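Local coordinates for autolysin E (Staphylococcus aureus, PDB 4PI8), which probably cleaves the glycan strands of peptidoglycan as a glycosidase of the lysozyme clan, and binds the disaccharide NAG-NAM, at residues A[68-71]-A[72-76]; A[96-99]-A[100-104]; A[34-38]-A[39-43]; A[152-155]-A[156-160]; A[114-117]-A[118-122]. The protein carries 1 engineered substitution. All coordinates share one frame; numbering follows the deposited sequence.

Contact 1 (A[68-71]-A[72-76]); sequences SEVN and QLLKG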
loop_
_atom_site.group_PDB
_atom_site.type_symbol
_atom_site.label_atom_id
_atom_site.label_comp_id
_atom_site.label_asym_id
_atom_site.label_seq_id
_atom_site.Cartn_x
_atom_site.Cartn_y
_atom_site.Cartn_z
ATOM N N SER A 68 11.561 15.418 11.885
ATOM C CA SER A 68 12.955 15.348 11.441
ATOM C C SER A 68 13.335 13.920 11.040
ATOM O O SER A 68 13.966 13.724 9.988
ATOM C CB SER A 68 13.939 15.919 12.439
ATOM O OG SER A 68 13.935 15.163 13.593
ATOM N N GLU A 69 12.892 12.922 11.795
ATOM C CA GLU A 69 13.160 11.532 11.457
ATOM C C GLU A 69 12.457 11.125 10.170
ATOM O O GLU A 69 13.061 10.433 9.298
ATOM C CB GLU A 69 12.761 10.619 12.557
ATOM C CG GLU A 69 13.673 10.759 13.776
ATOM C CD GLU A 69 13.153 9.941 14.922
ATOM O OE1 GLU A 69 12.046 10.093 15.415
ATOM O OE2 GLU A 69 13.938 9.086 15.413
ATOM N N VAL A 70 11.202 11.516 9.981
ATOM C CA VAL A 70 10.491 11.172 8.742
ATOM C C VAL A 70 11.170 11.863 7.554
ATOM O O VAL A 70 11.347 11.241 6.494
ATOM C CB VAL A 70 9.008 11.531 8.847
ATOM C CG1 VAL A 70 8.309 11.197 7.556
ATOM C CG2 VAL A 70 8.383 10.758 9.990
ATOM N N ASN A 71 11.577 13.112 7.727
ATOM C CA ASN A 71 12.303 13.800 6.636
ATOM C C ASN A 71 13.622 13.146 6.333
ATOM O O ASN A 71 14.019 13.119 5.149
ATOM C CB ASN A 71 12.428 15.271 6.890
ATOM C CG ASN A 71 11.156 16.013 6.512
ATOM O OD1 ASN A 71 10.481 15.654 5.541
ATOM N ND2 ASN A 71 10.824 17.054 7.217
ATOM N N GLN A 72 14.281 12.551 7.315
ATOM C CA GLN A 72 15.497 11.746 7.001
ATOM C C GLN A 72 15.181 10.612 6.098
ATOM O O GLN A 72 15.905 10.378 5.091
ATOM C CB GLN A 72 16.019 11.048 8.237
ATOM C CG GLN A 72 16.921 11.838 9.090
ATOM C CD GLN A 72 17.471 10.990 10.205
ATOM O OE1 GLN A 72 18.198 9.955 9.979
ATOM N NE2 GLN A 72 17.105 11.380 11.433
ATOM N N LEU A 73 14.079 9.889 6.321
ATOM C CA LEU A 73 13.669 8.824 5.410
ATOM C C LEU A 73 13.385 9.323 4.046
ATOM O O LEU A 73 13.551 8.593 3.116
ATOM C CB LEU A 73 12.446 8.049 5.939
ATOM C CG LEU A 73 12.620 7.182 7.164
ATOM C CD1 LEU A 73 11.290 6.546 7.475
ATOM C CD2 LEU A 73 13.673 6.106 6.879
ATOM N N LEU A 74 12.828 10.524 3.889
ATOM C CA LEU A 74 12.416 11.068 2.657
ATOM C C LEU A 74 13.505 11.824 1.882
ATOM O O LEU A 74 13.250 12.279 0.793
ATOM C CB LEU A 74 11.205 11.976 2.862
ATOM C CG LEU A 74 9.959 11.243 3.365
ATOM C CD1 LEU A 74 8.898 12.255 3.702
ATOM C CD2 LEU A 74 9.478 10.241 2.342
ATOM N N LYS A 75 14.653 12.006 2.494
ATOM C CA LYS A 75 15.788 12.693 1.818
ATOM C C LYS A 75 16.168 11.926 0.550
ATOM O O LYS A 75 16.308 10.690 0.538
ATOM C CB LYS A 75 16.990 12.848 2.740
ATOM C CG LYS A 75 17.960 13.936 2.295
ATOM C CD LYS A 75 17.352 15.329 2.472
ATOM C CE LYS A 75 18.238 16.448 1.978
ATOM N NZ LYS A 75 17.605 17.718 2.436
ATOM N N GLY A 76 16.269 12.652 -0.557
ATOM C CA GLY A 76 16.550 12.073 -1.830
ATOM C C GLY A 76 15.432 11.282 -2.431
ATOM O O GLY A 76 15.615 10.506 -3.416
#

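Contact 2 (A[96-99]-A[100-104]); sequences VNVI and YLVSH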
loop_
_atom_site.group_PDB
_atom_site.type_symbol
_atom_site.label_atom_id
_atom_site.label_comp_id
_atom_site.label_asym_id
_atom_site.label_seq_id
_atom_site.Cartn_x
_atom_site.Cartn_y
_atom_site.Cartn_z
ATOM N N VAL A 96 -2.553 5.909 11.272
ATOM C CA VAL A 96 -1.913 5.082 10.236
ATOM C C VAL A 96 -0.406 5.151 10.479
ATOM O O VAL A 96 0.169 6.253 10.511
ATOM C CB VAL A 96 -2.199 5.609 8.866
ATOM C CG1 VAL A 96 -1.493 4.798 7.801
ATOM C CG2 VAL A 96 -3.696 5.558 8.533
ATOM N N ASN A 97 0.216 4.000 10.646
ATOM C CA ASN A 97 1.691 3.885 10.892
ATOM C C ASN A 97 2.480 4.690 9.860
ATOM O O ASN A 97 2.347 4.389 8.671
ATOM C CB ASN A 97 2.026 2.412 10.920
ATOM C CG ASN A 97 3.481 2.109 11.147
ATOM O OD1 ASN A 97 4.366 2.693 10.503
ATOM N ND2 ASN A 97 3.763 1.074 11.897
ATOM N N VAL A 98 3.255 5.670 10.285
ATOM C CA VAL A 98 3.865 6.571 9.302
ATOM C C VAL A 98 5.012 5.888 8.558
ATOM O O VAL A 98 5.308 6.276 7.403
ATOM C CB VAL A 98 4.358 7.911 9.935
ATOM C CG1 VAL A 98 5.610 7.715 10.799
ATOM C CG2 VAL A 98 4.526 8.984 8.904
ATOM N N ILE A 99 5.664 4.923 9.189
ATOM C CA ILE A 99 6.716 4.198 8.469
ATOM C C ILE A 99 6.104 3.365 7.327
ATOM O O ILE A 99 6.651 3.292 6.216
ATOM C CB ILE A 99 7.619 3.424 9.389
ATOM C CG1 ILE A 99 8.523 4.362 10.197
ATOM C CG2 ILE A 99 8.439 2.402 8.627
ATOM C CD1 ILE A 99 9.314 3.710 11.302
ATOM N N TYR A 100 4.974 2.712 7.601
ATOM C CA TYR A 100 4.227 2.041 6.573
ATOM C C TYR A 100 3.842 3.026 5.502
ATOM O O TYR A 100 4.037 2.756 4.304
ATOM C CB TYR A 100 2.978 1.365 7.186
ATOM C CG TYR A 100 1.888 1.228 6.165
ATOM C CD1 TYR A 100 2.031 0.425 5.052
ATOM C CD2 TYR A 100 0.750 2.029 6.246
ATOM C CE1 TYR A 100 1.084 0.414 4.065
ATOM C CE2 TYR A 100 -0.230 2.008 5.277
ATOM C CZ TYR A 100 -0.019 1.257 4.158
ATOM O OH TYR A 100 -0.962 1.307 3.144
ATOM N N LEU A 101 3.307 4.193 5.870
ATOM C CA LEU A 101 2.789 5.123 4.891
ATOM C C LEU A 101 3.901 5.608 3.950
ATOM O O LEU A 101 3.724 5.641 2.708
ATOM C CB LEU A 101 2.119 6.313 5.563
ATOM C CG LEU A 101 1.140 7.118 4.758
ATOM C CD1 LEU A 101 -0.044 6.306 4.257
ATOM C CD2 LEU A 101 0.708 8.290 5.621
ATOM N N VAL A 102 5.041 5.965 4.508
ATOM C CA VAL A 102 6.191 6.384 3.734
ATOM C C VAL A 102 6.605 5.257 2.839
ATOM O O VAL A 102 6.917 5.455 1.650
ATOM C CB VAL A 102 7.349 6.835 4.651
ATOM C CG1 VAL A 102 8.654 6.899 3.868
ATOM C CG2 VAL A 102 6.987 8.203 5.310
ATOM N N SER A 103 6.768 4.033 3.411
ATOM C CA SER A 103 7.236 2.903 2.628
ATOM C C SER A 103 6.333 2.581 1.466
ATOM O O SER A 103 6.794 2.292 0.346
ATOM C CB SER A 103 7.474 1.660 3.530
ATOM O OG SER A 103 8.395 1.950 4.587
ATOM N N HIS A 104 5.034 2.586 1.680
ATOM C CA HIS A 104 4.053 2.380 0.634
ATOM C C HIS A 104 4.236 3.438 -0.439
ATOM O O HIS A 104 4.293 3.099 -1.642
ATOM C CB HIS A 104 2.670 2.346 1.255
ATOM C CG HIS A 104 1.570 1.970 0.314
ATOM N ND1 HIS A 104 0.305 1.705 0.751
ATOM C CD2 HIS A 104 1.556 1.857 -1.041
ATOM C CE1 HIS A 104 -0.448 1.408 -0.279
ATOM N NE2 HIS A 104 0.277 1.494 -1.377
#

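Contact 3 (A[34-38]-A[39-43]); sequences VEANN and NEIAK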
loop_
_atom_site.group_PDB
_atom_site.type_symbol
_atom_site.label_atom_id
_atom_site.label_comp_id
_atom_site.label_asym_id
_atom_site.label_seq_id
_atom_site.Cartn_x
_atom_site.Cartn_y
_atom_site.Cartn_z
ATOM N N VAL A 34 4.308 -9.165 -15.702
ATOM C CA VAL A 34 3.613 -10.200 -16.476
ATOM C C VAL A 34 2.612 -10.932 -15.576
ATOM O O VAL A 34 2.689 -10.806 -14.362
ATOM C CB VAL A 34 4.615 -11.226 -17.042
ATOM C CG1 VAL A 34 5.631 -10.547 -17.980
ATOM C CG2 VAL A 34 5.365 -12.020 -15.961
ATOM N N GLU A 35 1.683 -11.703 -16.141
ATOM C CA GLU A 35 0.761 -12.482 -15.314
ATOM C C GLU A 35 1.502 -13.569 -14.590
ATOM O O GLU A 35 2.394 -14.249 -15.135
ATOM C CB GLU A 35 -0.402 -13.062 -16.154
ATOM C CG GLU A 35 -1.573 -13.603 -15.339
ATOM C CD GLU A 35 -2.469 -12.540 -14.623
ATOM O OE1 GLU A 35 -2.386 -11.338 -14.910
ATOM O OE2 GLU A 35 -3.315 -12.951 -13.779
ATOM N N ALA A 36 1.205 -13.742 -13.300
ATOM C CA ALA A 36 1.774 -14.789 -12.499
ATOM C C ALA A 36 1.014 -16.086 -12.789
ATOM O O ALA A 36 -0.205 -16.061 -12.984
ATOM C CB ALA A 36 1.642 -14.442 -11.031
ATOM N N ASN A 37 1.717 -17.203 -12.733
ATOM C CA ASN A 37 1.016 -18.451 -12.910
ATOM C C ASN A 37 0.441 -18.968 -11.617
ATOM O O ASN A 37 0.689 -18.431 -10.535
ATOM C CB ASN A 37 1.914 -19.467 -13.626
ATOM C CG ASN A 37 3.071 -19.894 -12.816
ATOM O OD1 ASN A 37 2.979 -20.144 -11.616
ATOM N ND2 ASN A 37 4.234 -20.040 -13.498
ATOM N N ASN A 38 -0.356 -20.019 -11.709
ATOM C CA ASN A 38 -0.968 -20.595 -10.533
ATOM C C ASN A 38 -0.017 -20.978 -9.416
ATOM O O ASN A 38 -0.306 -20.734 -8.265
ATOM C CB ASN A 38 -1.859 -21.803 -10.918
ATOM C CG ASN A 38 -3.218 -21.379 -11.460
ATOM O OD1 ASN A 38 -4.030 -22.257 -11.821
ATOM N ND2 ASN A 38 -3.486 -20.086 -11.551
ATOM N N ASN A 39 1.110 -21.624 -9.743
ATOM C CA ASN A 39 2.081 -21.996 -8.718
ATOM C C ASN A 39 2.686 -20.772 -8.015
ATOM O O ASN A 39 2.919 -20.815 -6.801
ATOM C CB ASN A 39 3.211 -22.851 -9.345
ATOM C CG ASN A 39 2.800 -24.288 -9.554
ATOM O OD1 ASN A 39 1.820 -24.754 -8.981
ATOM N ND2 ASN A 39 3.557 -25.007 -10.378
ATOM N N GLU A 40 2.964 -19.768 -8.801
ATOM C CA GLU A 40 3.538 -18.498 -8.296
ATOM C C GLU A 40 2.582 -17.822 -7.345
ATOM O O GLU A 40 2.976 -17.360 -6.289
ATOM C CB GLU A 40 3.915 -17.580 -9.446
ATOM C CG GLU A 40 5.168 -18.100 -10.178
ATOM C CD GLU A 40 5.402 -17.417 -11.486
ATOM O OE1 GLU A 40 4.480 -16.878 -12.131
ATOM O OE2 GLU A 40 6.592 -17.439 -11.905
ATOM N N ILE A 41 1.306 -17.818 -7.722
ATOM C CA ILE A 41 0.267 -17.220 -6.840
ATOM C C ILE A 41 0.226 -17.975 -5.541
ATOM O O ILE A 41 0.269 -17.395 -4.433
ATOM C CB ILE A 41 -1.093 -17.273 -7.503
ATOM C CG1 ILE A 41 -1.165 -16.357 -8.680
ATOM C CG2 ILE A 41 -2.181 -16.921 -6.474
ATOM C CD1 ILE A 41 -2.319 -16.659 -9.638
ATOM N N ALA A 42 0.134 -19.312 -5.596
ATOM C CA ALA A 42 0.090 -20.103 -4.405
ATOM C C ALA A 42 1.301 -19.910 -3.487
ATOM O O ALA A 42 1.170 -19.859 -2.277
ATOM C CB ALA A 42 -0.100 -21.596 -4.740
ATOM N N LYS A 43 2.503 -19.879 -4.092
ATOM C CA LYS A 43 3.715 -19.712 -3.323
ATOM C C LYS A 43 3.726 -18.347 -2.563
ATOM O O LYS A 43 4.064 -18.252 -1.388
ATOM C CB LYS A 43 4.945 -19.813 -4.259
ATOM C CG LYS A 43 6.262 -19.629 -3.516
ATOM C CD LYS A 43 7.495 -19.656 -4.408
ATOM C CE LYS A 43 8.641 -18.989 -3.659
ATOM N NZ LYS A 43 9.948 -19.163 -4.347
HETATM O O HOH W 1 4.849 -15.869 -14.456
#

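Contact 4 (A[152-155]-A[156-160]); sequences QWTS and PDKAI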
loop_
_atom_site.group_PDB
_atom_site.type_symbol
_atom_site.label_atom_id
_atom_site.label_comp_id
_atom_site.label_asym_id
_atom_site.label_seq_id
_atom_site.Cartn_x
_atom_site.Cartn_y
_atom_site.Cartn_z
ATOM N N GLN A 152 -10.173 15.287 -5.470
ATOM C CA GLN A 152 -9.513 16.563 -5.705
ATOM C C GLN A 152 -8.149 16.583 -5.032
ATOM O O GLN A 152 -7.796 17.499 -4.235
ATOM C CB GLN A 152 -10.406 17.740 -5.264
ATOM C CG GLN A 152 -11.578 17.979 -6.222
ATOM C CD GLN A 152 -11.114 18.352 -7.646
ATOM O OE1 GLN A 152 -11.379 17.633 -8.616
ATOM N NE2 GLN A 152 -10.424 19.484 -7.772
ATOM N N TRP A 153 -7.379 15.547 -5.321
ATOM C CA TRP A 153 -5.983 15.499 -4.871
ATOM C C TRP A 153 -5.152 16.327 -5.817
ATOM O O TRP A 153 -4.359 15.852 -6.627
ATOM C CB TRP A 153 -5.426 14.068 -4.820
ATOM C CG TRP A 153 -6.181 13.215 -3.799
ATOM C CD1 TRP A 153 -6.979 13.626 -2.781
ATOM C CD2 TRP A 153 -6.109 11.790 -3.715
ATOM N NE1 TRP A 153 -7.475 12.525 -2.077
ATOM C CE2 TRP A 153 -6.955 11.397 -2.667
ATOM C CE3 TRP A 153 -5.473 10.823 -4.490
ATOM C CZ2 TRP A 153 -7.141 10.051 -2.350
ATOM C CZ3 TRP A 153 -5.664 9.484 -4.152
ATOM C CH2 TRP A 153 -6.509 9.149 -3.117
ATOM N N THR A 154 -5.285 17.632 -5.637
ATOM C CA THR A 154 -4.678 18.637 -6.507
ATOM C C THR A 154 -3.316 19.136 -6.098
ATOM O O THR A 154 -2.739 20.024 -6.703
ATOM C CB THR A 154 -5.630 19.881 -6.604
ATOM O OG1 THR A 154 -5.915 20.371 -5.302
ATOM C CG2 THR A 154 -6.922 19.529 -7.281
ATOM N N SER A 155 -2.702 18.525 -5.069
ATOM C CA SER A 155 -1.368 18.816 -4.658
ATOM C C SER A 155 -0.720 17.545 -4.054
ATOM O O SER A 155 -1.476 16.649 -3.620
ATOM C CB SER A 155 -1.351 19.898 -3.593
ATOM O OG SER A 155 -1.874 19.452 -2.349
ATOM N N PRO A 156 0.605 17.520 -3.943
ATOM C CA PRO A 156 1.261 16.399 -3.271
ATOM C C PRO A 156 0.749 16.273 -1.849
ATOM O O PRO A 156 0.499 15.125 -1.383
ATOM C CB PRO A 156 2.714 16.785 -3.321
ATOM C CG PRO A 156 2.856 17.521 -4.657
ATOM C CD PRO A 156 1.608 18.353 -4.670
ATOM N N ASP A 157 0.598 17.361 -1.107
ATOM C CA ASP A 157 0.194 17.235 0.284
ATOM C C ASP A 157 -1.225 16.674 0.374
ATOM O O ASP A 157 -1.545 15.843 1.251
ATOM C CB ASP A 157 0.301 18.587 1.029
ATOM C CG ASP A 157 1.722 19.005 1.226
ATOM O OD1 ASP A 157 2.705 18.301 1.008
ATOM O OD2 ASP A 157 1.909 20.186 1.692
ATOM N N LYS A 158 -2.123 17.074 -0.516
ATOM C CA LYS A 158 -3.475 16.559 -0.530
ATOM C C LYS A 158 -3.482 15.036 -0.893
ATOM O O LYS A 158 -4.287 14.277 -0.343
ATOM C CB LYS A 158 -4.413 17.268 -1.490
ATOM C CG LYS A 158 -4.778 18.642 -0.953
ATOM C CD LYS A 158 -5.360 19.480 -2.070
ATOM C CE LYS A 158 -5.813 20.826 -1.504
ATOM N NZ LYS A 158 -7.027 20.698 -0.648
ATOM N N ALA A 159 -2.557 14.614 -1.752
ATOM C CA ALA A 159 -2.433 13.168 -2.086
ATOM C C ALA A 159 -1.889 12.365 -0.915
ATOM O O ALA A 159 -2.311 11.200 -0.750
ATOM C CB ALA A 159 -1.561 13.009 -3.278
ATOM N N ILE A 160 -1.046 12.962 -0.082
ATOM C CA ILE A 160 -0.533 12.237 1.107
ATOM C C ILE A 160 -1.669 12.049 2.114
ATOM O O ILE A 160 -1.979 10.959 2.594
ATOM C CB ILE A 160 0.635 13.004 1.735
ATOM C CG1 ILE A 160 1.826 12.950 0.785
ATOM C CG2 ILE A 160 1.027 12.353 3.065
ATOM C CD1 ILE A 160 2.911 13.985 1.064
HETATM O O HOH W 2 -8.351 20.323 -3.608
#

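Contact 5 (A[114-117]-A[118-122]); sequences SELA and KGIKD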
loop_
_atom_site.group_PDB
_atom_site.type_symbol
_atom_site.label_atom_id
_atom_site.label_comp_id
_atom_site.label_asym_id
_atom_site.label_seq_id
_atom_site.Cartn_x
_atom_site.Cartn_y
_atom_site.Cartn_z
ATOM N N SER A 114 9.352 8.750 -9.985
ATOM C CA SER A 114 8.745 8.355 -11.262
ATOM C C SER A 114 8.080 9.519 -11.969
ATOM O O SER A 114 7.702 10.530 -11.355
ATOM C CB SER A 114 7.759 7.265 -11.033
ATOM O OG SER A 114 6.538 7.731 -10.506
ATOM N N GLU A 115 7.937 9.433 -13.294
ATOM C CA GLU A 115 7.247 10.512 -13.968
ATOM C C GLU A 115 5.777 10.628 -13.568
ATOM O O GLU A 115 5.296 11.731 -13.362
ATOM C CB GLU A 115 7.407 10.414 -15.504
ATOM C CG GLU A 115 7.299 11.801 -16.191
ATOM C CD GLU A 115 8.290 12.878 -15.657
ATOM O OE1 GLU A 115 7.997 14.089 -15.845
ATOM O OE2 GLU A 115 9.362 12.551 -15.053
ATOM N N LEU A 116 5.088 9.515 -13.344
ATOM C CA LEU A 116 3.724 9.524 -12.880
ATOM C C LEU A 116 3.562 10.177 -11.494
ATOM O O LEU A 116 2.517 10.725 -11.213
ATOM C CB LEU A 116 3.170 8.094 -12.816
ATOM C CG LEU A 116 1.668 7.995 -12.759
ATOM C CD1 LEU A 116 1.029 8.565 -14.026
ATOM C CD2 LEU A 116 1.298 6.522 -12.571
ATOM N N ALA A 117 4.577 10.038 -10.659
ATOM C CA ALA A 117 4.515 10.651 -9.306
ATOM C C ALA A 117 4.329 12.184 -9.440
ATOM O O ALA A 117 3.768 12.787 -8.591
ATOM C CB ALA A 117 5.771 10.329 -8.510
ATOM N N LYS A 118 4.746 12.801 -10.578
ATOM C CA LYS A 118 4.515 14.224 -10.823
ATOM C C LYS A 118 3.142 14.609 -11.333
ATOM O O LYS A 118 2.881 15.784 -11.589
ATOM C CB LYS A 118 5.647 14.789 -11.719
ATOM C CG LYS A 118 7.024 14.503 -11.165
ATOM C CD LYS A 118 8.175 15.260 -11.822
ATOM C CE LYS A 118 9.551 14.698 -11.430
ATOM N NZ LYS A 118 9.970 14.631 -9.990
ATOM N N GLY A 119 2.219 13.637 -11.430
ATOM C CA GLY A 119 0.845 13.969 -11.554
ATOM C C GLY A 119 0.359 13.980 -12.991
ATOM O O GLY A 119 1.157 13.756 -13.907
ATOM N N ILE A 120 -0.930 14.211 -13.074
ATOM C CA ILE A 120 -1.658 14.211 -14.377
ATOM C C ILE A 120 -2.420 15.481 -14.516
ATOM O O ILE A 120 -3.198 15.847 -13.678
ATOM C CB ILE A 120 -2.592 13.008 -14.458
ATOM C CG1 ILE A 120 -1.799 11.745 -14.389
ATOM C CG2 ILE A 120 -3.470 13.085 -15.708
ATOM C CD1 ILE A 120 -2.680 10.523 -14.247
ATOM N N LYS A 121 -2.154 16.207 -15.618
ATOM C CA LYS A 121 -2.792 17.494 -15.857
ATOM C C LYS A 121 -4.233 17.323 -16.293
ATOM O O LYS A 121 -4.528 16.427 -17.077
ATOM C CB LYS A 121 -2.017 18.260 -16.960
ATOM C CG LYS A 121 -2.517 19.692 -17.181
ATOM C CD LYS A 121 -2.083 20.519 -15.975
ATOM C CE LYS A 121 -2.641 21.925 -15.901
ATOM N NZ LYS A 121 -1.661 22.951 -16.363
ATOM N N ASP A 122 -5.115 18.181 -15.787
ATOM C CA ASP A 122 -6.495 18.324 -16.340
ATOM C C ASP A 122 -6.986 19.745 -16.205
ATOM O O ASP A 122 -7.437 20.171 -15.112
ATOM C CB ASP A 122 -7.439 17.401 -15.604
ATOM C CG ASP A 122 -8.856 17.387 -16.194
ATOM O OD1 ASP A 122 -9.036 17.469 -17.443
ATOM O OD2 ASP A 122 -9.792 17.252 -15.380
HETATM O O HOH W 3 8.660 12.339 -9.274
HETATM O O HOH W 4 3.778 13.383 -14.720
#

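Contact 1 (A[68-71]-A[72-76])
Gln72 opens the second half of this helical run and bonds back to Ser68. Its N gives a hydrogen bond to Ser68 O at 2.9 Å. Its side chain is modelled in two positions. In the one given, CG is opposite the carbonyl carbon (chi1 -85°) and the extended chain runs past Ser68 O and Glu69. Leu73 comes next. Its N donates to Glu69 O at 3.2 Å, and its CB sits 3.4 Å from Val70 O. The run takes in nearly all of helix 67-74, and the spacing of four between donor and acceptor is that of an alpha helix. Leu74 turns to the buried face. Its N bonds to Val70 O at 3.1 Å and weakly to Asn71 O. CD1 lies beside Val70 CG1 at 4.0 Å, the two side chains running the same way toward helices 84-94 and 98-108. Phe87 and Val102 meet Leu74 there. Asn71 OD1 skirts Leu74 CD1 at 4.2 Å, but its hydrogen bond goes to Gly84 N. Lys75 keeps its CB 3.8 Å from Asn71 O while its chain leads away. Gly76 follows with positive phi (72°), and its N bonds to Glu81 OE2.

Contact 2 (A[96-99]-A[100-104])
Val96 CG1 sits between two side chains of the first helical turn. It meets the edge of the Tyr100 ring near its plane, 3.9 Å from CD2, and touches Leu101 CD1 at 4.1 Å. Placing CG1 of Val96 opposite its own N (chi1 177°) turns that branch toward the helix. A looser pair, Val98 CG2 and Val102 CG2, continues the apolar packing at 4.4 Å. Helices 84-94 and 156-172 close over this group, with Phe87 and Ile167 among the neighbours.

Asn97 is the N-cap of helix 98-108. Its OD1 takes the N-H of Tyr100 at 3.0 Å, nearly straight at 168° but from above the amide plane. OD1 also accepts a weak bond from Ile99 N. The amide stands almost upright to the Tyr100 ring, at 82°. One turn on, Ile99 O accepts from Ser103 N at 2.9 Å and from Ser103 OG at 2.7 Å, the two donors approaching from opposite faces of its plane. Tyr100 OH pairs with His104 ND1 at 2.7 Å. The buried polar groups are thus paired, mostly within this stretch and at Asn97 ND2 by Tyr212 OH, and the cap meets N-H groups that the first turn cannot bond internally.

Contact 3 (A[34-38]-A[39-43])
Asn37 and Glu40 form a capping box at the start of helix 38-45, just after strand 32-35. This is the tight part. Asn37 OD1 accepts from Glu40 N at 2.8 Å, nearly along the C=O axis. In return, Asn37 N donates to Glu40 OE1 at 2.8 Å in a nearly straight bond, meeting the anti side of that oxygen 22° out of the carboxylate plane. The Asn37 CG lies between its own N and carbonyl carbon (chi1 67°), which turns OD1 back over the helix end. The two side chains run at about a right angle, yet their flat ends stack with planes 17° apart. On the buried side, Ile41 CG1 packs against Asn37 O at 3.3 Å and Ala36 CB at 4.1 Å. Ile198 touches Ala36 and Glu40, and Gln18 touches Ile41.

Elsewhere the contact is looser. Asn37 is exposed but gripped by the box. Asn38 and Asn39, also exposed, make only grazing side-chain contacts. Asn38 ND2 skirts Ile41 CD1 at 4.1 Å while running alongside it. Asn39 comes to the box through CB, 3.5 Å from Asn37 OD1. The second partner of the box carboxylate is a water. It donates to Glu40 OE1 at 2.6 Å and to Glu35 O, linking the box to the end of the strand.

Contact 4 (A[152-155]-A[156-160])
Ser155 is the N-cap of helix 156-172, the residue that turns a short loop into the helix. The loop begins at Gln152, where a Schellman motif ends helix 147-150, and Trp153 is the centre of an inverse gamma turn. Ser155 OG accepts from Lys158 N at 3.0 Å and 161°. OG is tucked between its own N and carbonyl carbon (chi1 70°), which brings it over the first turn. Ser155 O accepts from Ala159 N at 3.0 Å, the first regular helix bond across the join. Pro156 follows the cap directly.

Lys158 lies across the cap. Its CG is 3.3 Å from Ser155 OG. Its CD passes Thr154 OG1 at 3.4 Å, the two side chains running side by side. A water ties their ends together: it donates to Gln152 O, pairs with Thr154 OG1 at 3.0 Å and takes a weak bond from Lys158 NZ. On the inner side, Trp153 leans on the helix. Lys158 O lies over one ring face, 3.7 Å from CD1, and Trp153 CB is 4.3 Å from Ala159 CB. Ile133, a residue of the glycan pocket, touches Trp153. Asp157 reaches out of the contact to form a salt bridge with Arg83.

Ser155 OG thus satisfies a first-turn N-H that has no helical carbonyl one turn back, while Pro156 has no N-H to satisfy. Negative Asp157 near this end would also be favoured by the helix dipole, although Arg83 is its direct partner.

Contact 5 (A[114-117]-A[118-122])
The backbone makes two tight turns in succession: Lys118 N donates to Glu115 O at 3.0 Å, and Gly119 N donates to Leu116 O at 2.9 Å. Both are bonds to the third residue back, and both donors stand well above the carbonyl plane. Lys118 lies over the first turn, its CB 3.5 Å from Glu115 O. Its CD meets Glu115 OE1 at 4.2 Å as the two chains pass at a slant. The charged ends stay further apart, with Glu115 OE2 and Lys118 NZ at 5.5 Å, so opposite charges are near without a salt bridge.

Ser114 starts the turns with an ST motif, its OG accepting from Ala117 N. The turns form a short 3-10 segment that leads into strand 120-122, one half of a two-stranded antiparallel hairpin with strand 125-127. Gly119 makes the change of direction. Its positive phi (96°) together with extended psi gives backbone angles that by themselves call for glycine.

Past the glycine, Ile120 comes back to the turn: its CD1 meets Leu116 CD1 at 4.2 Å. The Leu116 branch gets there with CG opposite its own N (chi1 -162°). Phe136 touches both of these side chains. Two waters bridge the polar edge. One donates to Ser114 O and accepts from Lys118 NZ. The other donates to Glu115 O and to Gly119 O, the latter at 2.8 Å.

Overall arrangement
Contacts 1 and 2 are the only pair that touch. Their centres are 12 Å apart, and Val70 and Leu74 of helix 67-74 pack on Val98 and Val102 of helix 98-108, with Leu74 CD2 3.8 Å from Val102 CG1. Contacts 4 and 5 also have centres 12 Å apart, but their nearest atoms stay about 6 Å apart. Contact 3 stands alone, about 36 Å from contact 1 between centres. The bound disaccharide lies between contact 3 and the other four. Side chains of Tyr100 and Trp153 are each about 9 Å from the N-acetylmuramic acid unit, and Leu116 of contact 5 about 11 Å. Ile41 of contact 3 is about 10 Å from the NAG.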